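Local coordinates for protein putative efflux transporter (Bacteroides eggerthii, PDB 4L8J) that probably serves as the periplasmic membrane-fusion (adaptor) subunit of an HlyD-family efflux system, linking an inner-membrane pump to an outer-membrane channel, at residues 51-62 with 131-142; 190-198 with 226-234. One frame throughout, in Å; residues are numbered along the deposited sequence.

Interaction 1: residues 51-62 with 131-142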
loop_
_atom_site.group_PDB
_atom_site.type_symbol
_atom_site.label_atom_id
_atom_site.label_comp_id
_atom_site.label_asym_id
_atom_site.label_seq_id
_atom_site.Cartn_x
_atom_site.Cartn_y
_atom_site.Cartn_z
ATOM N N VAL A 51 -25.214 -11.449 58.776
ATOM C CA VAL A 51 -25.078 -12.872 58.428
ATOM C C VAL A 51 -24.001 -13.022 57.352
ATOM O O VAL A 51 -23.664 -12.041 56.670
ATOM C CB VAL A 51 -26.412 -13.537 57.956
ATOM C CG1 VAL A 51 -27.456 -13.551 59.063
ATOM C CG2 VAL A 51 -26.958 -12.897 56.672
ATOM N N GLU A 52 -23.492 -14.255 57.178
ATOM C CA GLU A 52 -22.506 -14.580 56.133
ATOM C C GLU A 52 -23.108 -14.376 54.759
ATOM O O GLU A 52 -24.239 -14.798 54.514
ATOM C CB GLU A 52 -22.013 -16.026 56.274
ATOM C CG GLU A 52 -21.012 -16.180 57.408
ATOM C CD GLU A 52 -20.413 -17.561 57.574
ATOM O OE1 GLU A 52 -20.456 -18.358 56.608
ATOM O OE2 GLU A 52 -19.892 -17.842 58.678
ATOM N N GLY A 53 -22.373 -13.686 53.902
ATOM C CA GLY A 53 -22.796 -13.378 52.537
ATOM C C GLY A 53 -23.461 -12.025 52.396
ATOM O O GLY A 53 -23.664 -11.545 51.276
ATOM N N GLN A 54 -23.815 -11.396 53.534
ATOM C CA GLN A 54 -24.459 -10.091 53.553
ATOM C C GLN A 54 -23.500 -9.007 53.095
ATOM O O GLN A 54 -22.316 -8.996 53.460
ATOM C CB GLN A 54 -24.997 -9.770 54.955
ATOM C CG GLN A 54 -25.730 -8.422 55.082
ATOM C CD GLN A 54 -26.439 -8.309 56.403
ATOM O OE1 GLN A 54 -26.557 -9.286 57.154
ATOM N NE2 GLN A 54 -26.931 -7.114 56.718
ATOM N N ARG A 55 -24.034 -8.087 52.298
ATOM C CA ARG A 55 -23.307 -6.930 51.797
ATOM C C ARG A 55 -23.601 -5.778 52.727
ATOM O O ARG A 55 -24.765 -5.473 53.000
ATOM C CB ARG A 55 -23.704 -6.629 50.334
ATOM C CG ARG A 55 -23.337 -7.767 49.375
ATOM C CD ARG A 55 -23.818 -7.544 47.951
ATOM N NE ARG A 55 -23.649 -8.752 47.139
ATOM C CZ ARG A 55 -24.561 -9.715 47.016
ATOM N NH1 ARG A 55 -25.728 -9.621 47.647
ATOM N NH2 ARG A 55 -24.315 -10.779 46.263
ATOM N N VAL A 56 -22.548 -5.206 53.295
ATOM C CA VAL A 56 -22.642 -4.113 54.248
ATOM C C VAL A 56 -21.944 -2.872 53.686
ATOM O O VAL A 56 -21.100 -2.970 52.797
ATOM C CB VAL A 56 -22.124 -4.479 55.667
ATOM C CG1 VAL A 56 -22.881 -5.659 56.244
ATOM C CG2 VAL A 56 -20.620 -4.730 55.689
ATOM N N LYS A 57 -22.329 -1.712 54.212
ATOM C CA LYS A 57 -21.791 -0.405 53.867
ATOM C C LYS A 57 -20.892 0.092 54.995
ATOM O O LYS A 57 -21.087 -0.293 56.141
ATOM C CB LYS A 57 -22.955 0.596 53.643
ATOM C CG LYS A 57 -23.885 0.268 52.450
ATOM C CD LYS A 57 -23.258 0.536 51.059
ATOM C CE LYS A 57 -23.254 2.001 50.658
ATOM N NZ LYS A 57 -22.575 2.224 49.351
ATOM N N LYS A 58 -19.931 0.986 54.680
ATOM C CA LYS A 58 -19.062 1.610 55.670
ATOM C C LYS A 58 -19.942 2.270 56.741
ATOM O O LYS A 58 -20.943 2.906 56.394
ATOM C CB LYS A 58 -18.138 2.645 54.984
ATOM C CG LYS A 58 -17.311 3.481 55.960
ATOM C CD LYS A 58 -16.465 4.539 55.276
ATOM C CE LYS A 58 -15.704 5.354 56.291
ATOM N NZ LYS A 58 -14.596 6.117 55.659
ATOM N N GLY A 59 -19.610 2.047 58.018
ATOM C CA GLY A 59 -20.351 2.602 59.150
ATOM C C GLY A 59 -21.480 1.746 59.688
ATOM O O GLY A 59 -21.974 2.001 60.795
ATOM N N GLN A 60 -21.918 0.739 58.901
ATOM C CA GLN A 60 -23.004 -0.172 59.296
ATOM C C GLN A 60 -22.599 -1.009 60.514
ATOM O O GLN A 60 -21.435 -1.397 60.623
ATOM C CB GLN A 60 -23.382 -1.081 58.134
ATOM C CG GLN A 60 -24.635 -1.925 58.365
ATOM C CD GLN A 60 -25.111 -2.604 57.118
ATOM O OE1 GLN A 60 -24.788 -2.212 55.993
ATOM N NE2 GLN A 60 -25.966 -3.588 57.291
ATOM N N LEU A 61 -23.564 -1.288 61.418
ATOM C CA LEU A 61 -23.302 -2.076 62.617
ATOM C C LEU A 61 -22.990 -3.541 62.263
ATOM O O LEU A 61 -23.697 -4.153 61.484
ATOM C CB LEU A 61 -24.502 -1.998 63.601
ATOM C CG LEU A 61 -24.353 -2.689 64.966
ATOM C CD1 LEU A 61 -23.271 -2.039 65.813
ATOM C CD2 LEU A 61 -25.654 -2.660 65.722
ATOM N N ILE A 62 -21.899 -4.070 62.816
ATOM C CA ILE A 62 -21.491 -5.475 62.652
ATOM C C ILE A 62 -21.864 -6.238 63.903
ATOM O O ILE A 62 -22.405 -7.340 63.827
ATOM C CB ILE A 62 -19.952 -5.585 62.385
ATOM C CG1 ILE A 62 -19.541 -4.877 61.070
ATOM C CG2 ILE A 62 -19.505 -7.079 62.424
ATOM C CD1 ILE A 62 -20.081 -5.541 59.811
ATOM N N LEU A 131 -19.222 -2.195 67.049
ATOM C CA LEU A 131 -18.217 -2.477 66.020
ATOM C C LEU A 131 -18.847 -2.185 64.650
ATOM O O LEU A 131 -19.898 -2.726 64.341
ATOM C CB LEU A 131 -17.734 -3.928 66.152
ATOM C CG LEU A 131 -16.770 -4.480 65.095
ATOM C CD1 LEU A 131 -15.444 -3.709 65.089
ATOM C CD2 LEU A 131 -16.538 -5.978 65.338
ATOM N N LEU A 132 -18.260 -1.276 63.877
ATOM C CA LEU A 132 -18.821 -0.852 62.588
ATOM C C LEU A 132 -17.971 -1.310 61.408
ATOM O O LEU A 132 -16.780 -1.575 61.585
ATOM C CB LEU A 132 -18.957 0.690 62.559
ATOM C CG LEU A 132 -19.614 1.368 63.785
ATOM C CD1 LEU A 132 -19.571 2.869 63.647
ATOM C CD2 LEU A 132 -21.067 0.912 64.002
ATOM N N ALA A 133 -18.575 -1.409 60.207
ATOM C CA ALA A 133 -17.842 -1.795 59.009
ATOM C C ALA A 133 -16.895 -0.650 58.605
ATOM O O ALA A 133 -17.352 0.492 58.462
ATOM C CB ALA A 133 -18.805 -2.138 57.875
ATOM N N PRO A 134 -15.571 -0.902 58.509
ATOM C CA PRO A 134 -14.635 0.197 58.181
ATOM C C PRO A 134 -14.700 0.601 56.688
ATOM O O PRO A 134 -14.200 1.677 56.315
ATOM C CB PRO A 134 -13.272 -0.386 58.567
ATOM C CG PRO A 134 -13.418 -1.851 58.319
ATOM C CD PRO A 134 -14.859 -2.189 58.672
ATOM N N PHE A 135 -15.320 -0.251 55.845
ATOM C CA PHE A 135 -15.530 -0.020 54.404
ATOM C C PHE A 135 -16.707 -0.863 53.886
ATOM O O PHE A 135 -17.115 -1.828 54.549
ATOM C CB PHE A 135 -14.246 -0.340 53.578
ATOM C CG PHE A 135 -13.555 -1.638 53.936
ATOM C CD1 PHE A 135 -14.081 -2.856 53.543
ATOM C CD2 PHE A 135 -12.404 -1.639 54.714
ATOM C CE1 PHE A 135 -13.474 -4.050 53.921
ATOM C CE2 PHE A 135 -11.789 -2.838 55.077
ATOM C CZ PHE A 135 -12.327 -4.032 54.674
ATOM N N ASP A 136 -17.222 -0.523 52.672
ATOM C CA ASP A 136 -18.264 -1.299 51.986
ATOM C C ASP A 136 -17.700 -2.678 51.705
ATOM O O ASP A 136 -16.594 -2.782 51.165
ATOM C CB ASP A 136 -18.683 -0.615 50.663
ATOM C CG ASP A 136 -19.495 0.658 50.782
ATOM O OD1 ASP A 136 -19.549 1.232 51.890
ATOM O OD2 ASP A 136 -20.051 1.103 49.754
ATOM N N GLY A 137 -18.393 -3.722 52.131
ATOM C CA GLY A 137 -17.891 -5.071 51.916
ATOM C C GLY A 137 -18.904 -6.162 52.122
ATOM O O GLY A 137 -20.105 -5.898 52.234
ATOM N N SER A 138 -18.422 -7.399 52.156
ATOM C CA SER A 138 -19.280 -8.543 52.347
ATOM C C SER A 138 -18.738 -9.430 53.463
ATOM O O SER A 138 -17.522 -9.618 53.598
ATOM C CB SER A 138 -19.474 -9.317 51.046
ATOM O OG SER A 138 -18.343 -10.098 50.704
ATOM N N ILE A 139 -19.661 -9.945 54.282
ATOM C CA ILE A 139 -19.322 -10.796 55.403
ATOM C C ILE A 139 -18.940 -12.152 54.856
ATOM O O ILE A 139 -19.805 -12.923 54.429
ATOM C CB ILE A 139 -20.461 -10.872 56.469
ATOM C CG1 ILE A 139 -21.012 -9.475 56.869
ATOM C CG2 ILE A 139 -20.069 -11.749 57.668
ATOM C CD1 ILE A 139 -20.006 -8.444 57.438
ATOM N N GLU A 140 -17.636 -12.426 54.845
ATOM C CA GLU A 140 -17.123 -13.707 54.380
ATOM C C GLU A 140 -17.354 -14.750 55.452
ATOM O O GLU A 140 -17.810 -15.835 55.141
ATOM C CB GLU A 140 -15.630 -13.607 54.000
ATOM C CG GLU A 140 -15.171 -14.720 53.065
ATOM C CD GLU A 140 -13.678 -14.781 52.805
ATOM O OE1 GLU A 140 -12.926 -15.191 53.721
ATOM O OE2 GLU A 140 -13.263 -14.450 51.671
ATOM N N THR A 141 -17.076 -14.421 56.720
ATOM C CA THR A 141 -17.251 -15.368 57.819
ATOM C C THR A 141 -17.669 -14.667 59.114
ATOM O O THR A 141 -17.147 -13.608 59.453
ATOM C CB THR A 141 -15.932 -16.176 58.069
ATOM O OG1 THR A 141 -15.343 -16.579 56.834
ATOM C CG2 THR A 141 -16.138 -17.407 58.946
ATOM N N ARG A 142 -18.577 -15.302 59.844
ATOM C CA ARG A 142 -19.024 -14.920 61.170
ATOM C C ARG A 142 -18.277 -15.830 62.152
ATOM O O ARG A 142 -18.506 -17.047 62.154
ATOM C CB ARG A 142 -20.538 -15.081 61.269
ATOM C CG ARG A 142 -21.158 -14.232 62.337
ATOM C CD ARG A 142 -22.605 -14.040 62.006
ATOM N NE ARG A 142 -23.430 -14.920 62.813
ATOM C CZ ARG A 142 -24.645 -14.610 63.243
ATOM N NH1 ARG A 142 -25.205 -13.455 62.902
ATOM N NH2 ARG A 142 -25.317 -15.457 63.999
#

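Interaction 2: residues 190-198 with 226-234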
loop_
_atom_site.group_PDB
_atom_site.type_symbol
_atom_site.label_atom_id
_atom_site.label_comp_id
_atom_site.label_asym_id
_atom_site.label_seq_id
_atom_site.Cartn_x
_atom_site.Cartn_y
_atom_site.Cartn_z
ATOM N N PHE A 190 -17.065 -12.081 31.584
ATOM C CA PHE A 190 -16.771 -13.166 32.533
ATOM C C PHE A 190 -17.250 -14.500 31.970
ATOM O O PHE A 190 -18.353 -14.568 31.397
ATOM C CB PHE A 190 -17.398 -12.908 33.915
ATOM C CG PHE A 190 -16.877 -11.664 34.592
ATOM C CD1 PHE A 190 -15.691 -11.692 35.316
ATOM C CD2 PHE A 190 -17.564 -10.458 34.495
ATOM C CE1 PHE A 190 -15.211 -10.542 35.937
ATOM C CE2 PHE A 190 -17.068 -9.305 35.102
ATOM C CZ PHE A 190 -15.902 -9.356 35.826
ATOM N N ASP A 191 -16.412 -15.542 32.100
ATOM C CA ASP A 191 -16.724 -16.904 31.652
ATOM C C ASP A 191 -17.998 -17.448 32.342
ATOM O O ASP A 191 -18.746 -18.181 31.712
ATOM C CB ASP A 191 -15.533 -17.850 31.933
ATOM C CG ASP A 191 -14.275 -17.533 31.124
ATOM O OD1 ASP A 191 -14.377 -16.763 30.139
ATOM O OD2 ASP A 191 -13.210 -18.104 31.433
ATOM N N THR A 192 -18.247 -17.055 33.612
ATOM C CA THR A 192 -19.425 -17.467 34.404
ATOM C C THR A 192 -20.707 -16.695 33.951
ATOM O O THR A 192 -21.813 -17.135 34.263
ATOM C CB THR A 192 -19.158 -17.268 35.922
ATOM O OG1 THR A 192 -17.812 -17.635 36.235
ATOM C CG2 THR A 192 -20.087 -18.102 36.804
ATOM N N TYR A 193 -20.552 -15.563 33.210
ATOM C CA TYR A 193 -21.666 -14.735 32.751
ATOM C C TYR A 193 -21.469 -14.301 31.306
ATOM O O TYR A 193 -21.471 -13.100 30.990
ATOM C CB TYR A 193 -21.812 -13.500 33.655
ATOM C CG TYR A 193 -22.134 -13.830 35.089
ATOM C CD1 TYR A 193 -23.426 -14.175 35.475
ATOM C CD2 TYR A 193 -21.155 -13.762 36.077
ATOM C CE1 TYR A 193 -23.735 -14.448 36.807
ATOM C CE2 TYR A 193 -21.450 -14.044 37.408
ATOM C CZ TYR A 193 -22.737 -14.403 37.766
ATOM O OH TYR A 193 -23.018 -14.692 39.081
ATOM N N LYS A 194 -21.265 -15.274 30.424
ATOM C CA LYS A 194 -21.053 -15.005 29.007
ATOM C C LYS A 194 -22.267 -14.296 28.366
ATOM O O LYS A 194 -23.407 -14.500 28.789
ATOM C CB LYS A 194 -20.698 -16.302 28.270
ATOM C CG LYS A 194 -19.189 -16.544 28.322
ATOM C CD LYS A 194 -18.759 -17.887 27.798
ATOM C CE LYS A 194 -17.279 -17.862 27.490
ATOM N NZ LYS A 194 -16.754 -19.204 27.121
ATOM N N GLY A 195 -21.976 -13.409 27.416
ATOM C CA GLY A 195 -22.971 -12.627 26.691
ATOM C C GLY A 195 -23.097 -11.187 27.140
ATOM O O GLY A 195 -23.636 -10.352 26.403
ATOM N N THR A 196 -22.631 -10.880 28.364
ATOM C CA THR A 196 -22.695 -9.509 28.873
ATOM C C THR A 196 -21.257 -8.989 29.033
ATOM O O THR A 196 -20.396 -9.625 29.654
ATOM C CB THR A 196 -23.597 -9.364 30.120
ATOM O OG1 THR A 196 -23.407 -8.068 30.703
ATOM C CG2 THR A 196 -23.375 -10.442 31.147
ATOM N N VAL A 197 -21.016 -7.835 28.427
ATOM C CA VAL A 197 -19.718 -7.191 28.369
ATOM C C VAL A 197 -19.725 -5.960 29.269
ATOM O O VAL A 197 -20.678 -5.175 29.242
ATOM C CB VAL A 197 -19.428 -6.872 26.876
ATOM C CG1 VAL A 197 -18.268 -5.907 26.705
ATOM C CG2 VAL A 197 -19.193 -8.150 26.083
ATOM N N PHE A 198 -18.674 -5.809 30.086
ATOM C CA PHE A 198 -18.537 -4.687 30.995
ATOM C C PHE A 198 -17.313 -3.842 30.673
ATOM O O PHE A 198 -16.234 -4.386 30.446
ATOM C CB PHE A 198 -18.443 -5.172 32.456
ATOM C CG PHE A 198 -19.626 -5.984 32.917
ATOM C CD1 PHE A 198 -20.760 -5.362 33.433
ATOM C CD2 PHE A 198 -19.596 -7.379 32.873
ATOM C CE1 PHE A 198 -21.852 -6.125 33.883
ATOM C CE2 PHE A 198 -20.690 -8.132 33.289
ATOM C CZ PHE A 198 -21.808 -7.503 33.803
ATOM N N PHE A 226 -22.695 -3.197 36.078
ATOM C CA PHE A 226 -22.062 -4.222 36.901
ATOM C C PHE A 226 -22.627 -4.205 38.311
ATOM O O PHE A 226 -22.087 -3.550 39.210
ATOM C CB PHE A 226 -20.522 -4.107 36.922
ATOM C CG PHE A 226 -19.873 -5.331 37.533
ATOM C CD1 PHE A 226 -19.961 -6.570 36.908
ATOM C CD2 PHE A 226 -19.186 -5.245 38.735
ATOM C CE1 PHE A 226 -19.379 -7.702 37.477
ATOM C CE2 PHE A 226 -18.591 -6.375 39.299
ATOM C CZ PHE A 226 -18.701 -7.601 38.670
ATOM N N ASP A 227 -23.750 -4.918 38.473
ATOM C CA ASP A 227 -24.484 -5.100 39.726
ATOM C C ASP A 227 -24.021 -6.424 40.324
ATOM O O ASP A 227 -24.264 -7.483 39.736
ATOM C CB ASP A 227 -25.993 -5.093 39.420
ATOM C CG ASP A 227 -26.934 -4.926 40.597
ATOM O OD1 ASP A 227 -26.517 -5.221 41.746
ATOM O OD2 ASP A 227 -28.104 -4.544 40.369
ATOM N N ARG A 228 -23.299 -6.364 41.452
ATOM C CA ARG A 228 -22.721 -7.554 42.088
ATOM C C ARG A 228 -23.778 -8.446 42.774
ATOM O O ARG A 228 -23.477 -9.598 43.102
ATOM C CB ARG A 228 -21.607 -7.167 43.063
ATOM C CG ARG A 228 -20.405 -6.560 42.343
ATOM C CD ARG A 228 -19.268 -6.211 43.278
ATOM N NE ARG A 228 -18.493 -7.395 43.640
ATOM C CZ ARG A 228 -17.208 -7.373 43.969
ATOM N NH1 ARG A 228 -16.532 -6.230 43.953
ATOM N NH2 ARG A 228 -16.576 -8.499 44.280
ATOM N N THR A 229 -25.020 -7.941 42.931
ATOM C CA THR A 229 -26.143 -8.728 43.451
ATOM C C THR A 229 -26.626 -9.670 42.328
ATOM O O THR A 229 -27.122 -10.754 42.626
ATOM C CB THR A 229 -27.281 -7.834 43.984
ATOM O OG1 THR A 229 -28.030 -7.303 42.893
ATOM C CG2 THR A 229 -26.784 -6.706 44.892
ATOM N N ILE A 230 -26.471 -9.244 41.042
ATOM C CA ILE A 230 -26.826 -10.021 39.841
ATOM C C ILE A 230 -25.599 -10.819 39.366
ATOM O O ILE A 230 -25.702 -12.029 39.153
ATOM C CB ILE A 230 -27.383 -9.114 38.701
ATOM C CG1 ILE A 230 -28.625 -8.324 39.155
ATOM C CG2 ILE A 230 -27.663 -9.916 37.415
ATOM C CD1 ILE A 230 -28.932 -7.058 38.292
ATOM N N TYR A 231 -24.452 -10.130 39.165
ATOM C CA TYR A 231 -23.216 -10.761 38.692
ATOM C C TYR A 231 -22.289 -11.033 39.871
ATOM O O TYR A 231 -21.503 -10.170 40.268
ATOM C CB TYR A 231 -22.537 -9.899 37.609
ATOM C CG TYR A 231 -23.466 -9.536 36.475
ATOM C CD1 TYR A 231 -23.744 -10.444 35.460
ATOM C CD2 TYR A 231 -24.079 -8.284 36.423
ATOM C CE1 TYR A 231 -24.603 -10.117 34.417
ATOM C CE2 TYR A 231 -24.940 -7.944 35.382
ATOM C CZ TYR A 231 -25.193 -8.863 34.376
ATOM O OH TYR A 231 -26.055 -8.551 33.355
ATOM N N ASP A 232 -22.405 -12.247 40.433
ATOM C CA ASP A 232 -21.645 -12.698 41.596
ATOM C C ASP A 232 -20.296 -13.249 41.143
ATOM O O ASP A 232 -20.145 -14.448 40.890
ATOM C CB ASP A 232 -22.458 -13.747 42.392
ATOM C CG ASP A 232 -21.903 -14.047 43.766
ATOM O OD1 ASP A 232 -21.776 -13.098 44.576
ATOM O OD2 ASP A 232 -21.615 -15.234 44.043
ATOM N N VAL A 233 -19.322 -12.350 41.018
ATOM C CA VAL A 233 -17.964 -12.654 40.567
ATOM C C VAL A 233 -17.072 -12.756 41.802
ATOM O O VAL A 233 -17.135 -11.891 42.678
ATOM C CB VAL A 233 -17.491 -11.569 39.555
ATOM C CG1 VAL A 233 -15.986 -11.620 39.343
ATOM C CG2 VAL A 233 -18.232 -11.703 38.226
ATOM N N LYS A 234 -16.256 -13.810 41.876
ATOM C CA LYS A 234 -15.370 -14.058 43.021
ATOM C C LYS A 234 -13.894 -14.140 42.601
ATOM O O LYS A 234 -13.622 -14.486 41.450
ATOM C CB LYS A 234 -15.759 -15.396 43.714
ATOM C CG LYS A 234 -17.210 -15.529 44.152
ATOM C CD LYS A 234 -17.559 -16.981 44.408
#

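Interaction 1: residues 51-62 with 131-142
Ile139 and Ile62 meet tip to tip inside this contact, CD1 to CD1 at 3.8 Å. Val56 crosses Ile139 at about a right angle, and its CG2 lies 3.8 Å from Ala133 CB; branched chains fill this interior, while the small alanine lets the backbone of Lys57 come close. Around it the two segments pair antiparallel: Val56 and Gly137 form a hydrogen-bonded pair, and Ile62 N reaches Leu131 O at 2.9 Å. Two type II turns, Val51 to Gln54 and Lys57 to Gln60, fold residues 51-62, each with a glycine (Gly53, Gly59) whose positive phi would bring a CB too close to the carbonyl oxygen before it.

The outer side faces solvent, held by a few discrete polar bonds rather than close packing. Asp136 grips the second turn with both oxygens: OD1 takes Lys58 N-H at 2.8 Å on its anti side, and OD2 takes Lys57 NZ at 2.8 Å on its syn side, both donors tilted out of the carboxylate plane; the lysine chain bends at chi2 and chi3 (-73° and -78°) to reach it. An alanine here would leave Lys58 N without this acceptor, and the Lys57 ammonium, its mate lost, would probably swing into solvent. At the other end Glu52 OE2 accepts Arg142 N almost straight (178°), while the Arg142 guanidinium turns to Val50 O. Such turns and short strands around an aliphatic interior characterise the barrel-sandwich (lipoyl-like) domain of HlyD-type adaptors.

Interaction 2: residues 190-198 with 226-234
Tyr193 and Phe198 both hold CG anti to their own carbonyl carbon (chi1 -62° and -59°), which sends their rings across to the 226-234 loop, where Tyr231 has the same setting. The result is an aromatic cluster of Phe190, Tyr193, Phe198, Phe226 and Tyr231 packed between two loops of the antiparallel six-stranded barrel. T-shaped (edge-to-face) stacks carry it in relay. Phe226 turns its edge to the face of Phe198, with CD1 standing over the ring centre. Phe198 in turn points its own edge at the face of Tyr231, with CZ over the ring centre and 3.5 Å from Tyr231 CE2, the planes almost perpendicular. Tyr231 then presents its edge to the face of Tyr193, centroids 5.4 Å apart. Flat rings suit the places of Phe198 and Tyr231 because each offers a broad face to one neighbour and a thin edge to another. Thr196 completes the wall with its methyl, CG2 lying 3.5 Å from Tyr231 CE1.

Phe190 makes a different contact. The Phe226 ring lies displaced alongside it, with little overlap, and they touch where Phe190 CE2 approaches Phe226 CE1. One face is taken by Val233, a beta-branched residue that can spread two methyls over a ring: CG2 makes a CH-pi contact 3.7 Å from the Phe190 centroid, while CG1 hangs above the ring margin, near CE1. Val29 and Ile221 of barrel strands extend this apolar side. Tyrosine suits its place because the hydroxyl has a polar task at the border: Tyr193 OH accepts the N-H of Asp232 at 2.9 Å, bent to 138°.

Both segments of interaction 1 precede those of interaction 2 in the sequence, and the centres of the two contacts lie about 22 Å apart. They belong to neighbouring modules. Interaction 1 supplies a strand pair to each of two four-stranded sheets, and most of the residues between its segments form the helices 68-95 and 102-127, a hairpin that leaves from this module. Interaction 2 joins the loop between strands 185-190 and 198-205 to the loop before strand 238-246, all three strands belonging to the six-stranded barrel. The modules meet where Arg55 reaches over: its NH2 packs near Arg228 O and forms a weak, long ion pair with Asp232. This slight contact is consistent with the elongated, modular build of membrane-fusion proteins.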